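Local coordinates for allophycocyanin beta-18 subunit apoprotein (Chroococcidiopsis thermalis PCC 7203, PDB 6HRK), which binds the bilin chromophore biliverdin IX alpha and, as an artificial biliprotein derived from allophycocyanin, emits far-red fluorescence, at residues E5-V10 against I120-E125. The protein carries 18 engineered substitutions. Residues are numbered along the deposited sequence; the frame is centred on the assembly and turned at random.
Sequences EKRVQV and IAFVDE. Engineered in segment 120-125: Ala121 (natural residue Thr).
The N-terminal helix 4-16 lies beside the loop leading into the last helix, 125-134, of the globin-related, all-helical phycobilisome-protein fold, with CA of Val10 8.0 Å from CA of Val123 and CA of Lys6 9.1 Å from CA of Ile120. Side chains bridge this interval. Phe122 carries much of the contact: with CG between its backbone N and carbonyl carbon (chi1 69°), its ring lies against Arg7 and Val10, which approach it obliquely, with Lys6 CB nearby, and its CZ meets Val10 CG2 at 3.8 Å. The Arg7 chain runs extended along the ring in the opposing direction and lays one guanidinium face over Phe122 CD1, 4.0 Å above the plane and toward the rim; the two planes are inclined by 46°, so this is no parallel stack. Arg7 NH1 is also held by a hydrogen bond to Ile67 O. An alanine at Phe122 would remove the ring, and is likely to leave a gap beside Val10 and the Arg7 guanidinium without its aromatic cover. Deeper in, Leu112 of helix 94-115 packs on Val10, Ile120 and Val123. At the outer margin, the aliphatic part of Lys6 crosses Ile120, with CE 3.6 Å from Ile120 CD1.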
# COMPACT_ATOMS: atom_id res chain seq x y z
N GLU A 5 -11.23 -17.58 -8.38
CA GLU A 5 -12.05 -17.66 -7.16
C GLU A 5 -11.30 -17.16 -5.93
O GLU A 5 -11.86 -16.41 -5.12
CB GLU A 5 -12.57 -19.08 -6.93
CG GLU A 5 -13.71 -19.49 -7.86
CD GLU A 5 -14.47 -20.72 -7.39
OE1 GLU A 5 -14.88 -20.76 -6.21
OE2 GLU A 5 -14.67 -21.64 -8.21
N LYS A 6 -10.04 -17.58 -5.77
CA LYS A 6 -9.19 -17.11 -4.66
C LYS A 6 -8.85 -15.62 -4.77
O LYS A 6 -8.77 -14.93 -3.76
CB LYS A 6 -7.90 -17.95 -4.53
CG LYS A 6 -7.89 -18.89 -3.33
CD LYS A 6 -6.53 -19.53 -3.10
CE LYS A 6 -6.36 -20.02 -1.67
NZ LYS A 6 -7.30 -21.11 -1.30
N ARG A 7 -8.65 -15.14 -6.00
CA ARG A 7 -8.42 -13.71 -6.26
C ARG A 7 -9.60 -12.83 -5.84
O ARG A 7 -9.41 -11.74 -5.31
CB ARG A 7 -8.10 -13.48 -7.75
CG ARG A 7 -6.71 -13.98 -8.12
CD ARG A 7 -6.49 -14.04 -9.62
NE ARG A 7 -5.12 -14.45 -9.92
CZ ARG A 7 -4.03 -13.68 -9.81
NH1 ARG A 7 -4.12 -12.41 -9.41
NH2 ARG A 7 -2.83 -14.19 -10.10
N VAL A 8 -10.81 -13.33 -6.07
CA VAL A 8 -12.04 -12.70 -5.58
C VAL A 8 -12.13 -12.79 -4.05
O VAL A 8 -12.51 -11.81 -3.39
CB VAL A 8 -13.30 -13.32 -6.25
CG1 VAL A 8 -14.58 -12.94 -5.53
CG2 VAL A 8 -13.38 -12.89 -7.71
N GLN A 9 -11.81 -13.96 -3.50
CA GLN A 9 -11.80 -14.18 -2.05
C GLN A 9 -10.81 -13.27 -1.31
O GLN A 9 -11.10 -12.80 -0.21
CB GLN A 9 -11.49 -15.65 -1.73
N VAL A 10 -9.65 -13.02 -1.93
CA VAL A 10 -8.64 -12.11 -1.38
C VAL A 10 -9.14 -10.67 -1.30
O VAL A 10 -9.04 -10.04 -0.25
CB VAL A 10 -7.32 -12.16 -2.19
CG1 VAL A 10 -6.39 -11.00 -1.83
CG2 VAL A 10 -6.60 -13.49 -1.97
N ILE A 120 -0.34 -18.47 -0.96
CA ILE A 120 -0.72 -17.11 -1.37
C ILE A 120 0.54 -16.30 -1.64
O ILE A 120 1.00 -15.50 -0.81
CB ILE A 120 -1.61 -16.44 -0.29
CG1 ILE A 120 -2.87 -17.28 -0.01
CG2 ILE A 120 -2.01 -15.02 -0.70
CD1 ILE A 120 -3.76 -17.53 -1.21
N ALA A 121 1.13 -16.53 -2.82
CA ALA A 121 2.27 -15.77 -3.32
C ALA A 121 1.84 -14.66 -4.29
O ALA A 121 2.39 -13.56 -4.26
CB ALA A 121 3.27 -16.70 -4.00
N PHE A 122 0.86 -14.98 -5.15
CA PHE A 122 0.27 -14.03 -6.12
C PHE A 122 -0.18 -12.66 -5.56
O PHE A 122 -0.18 -11.67 -6.29
CB PHE A 122 -0.92 -14.68 -6.85
CG PHE A 122 -2.13 -14.94 -5.98
CD1 PHE A 122 -3.12 -13.97 -5.83
CD2 PHE A 122 -2.28 -16.15 -5.31
CE1 PHE A 122 -4.23 -14.20 -5.03
CE2 PHE A 122 -3.39 -16.39 -4.51
CZ PHE A 122 -4.36 -15.42 -4.37
N VAL A 123 -0.57 -12.63 -4.28
CA VAL A 123 -0.96 -11.39 -3.59
C VAL A 123 0.17 -10.35 -3.54
O VAL A 123 -0.11 -9.15 -3.57
CB VAL A 123 -1.50 -11.71 -2.16
CG1 VAL A 123 -1.55 -10.48 -1.25
CG2 VAL A 123 -2.89 -12.32 -2.28
N ASP A 124 1.42 -10.80 -3.46
CA ASP A 124 2.58 -9.91 -3.37
C ASP A 124 2.73 -8.96 -4.57
O ASP A 124 3.07 -7.79 -4.39
CB ASP A 124 3.88 -10.74 -3.24
CG ASP A 124 3.95 -11.53 -1.93
OD1 ASP A 124 2.91 -11.73 -1.27
OD2 ASP A 124 5.06 -11.98 -1.58
N GLU A 125 2.46 -9.47 -5.76
CA GLU A 125 2.77 -8.81 -7.04
C GLU A 125 2.54 -7.28 -7.12
O GLU A 125 3.49 -6.54 -7.35
CB GLU A 125 2.06 -9.54 -8.20
CG GLU A 125 1.94 -8.76 -9.49
CD GLU A 125 1.45 -9.59 -10.65
OE1 GLU A 125 0.88 -10.69 -10.45
OE2 GLU A 125 1.61 -9.11 -11.79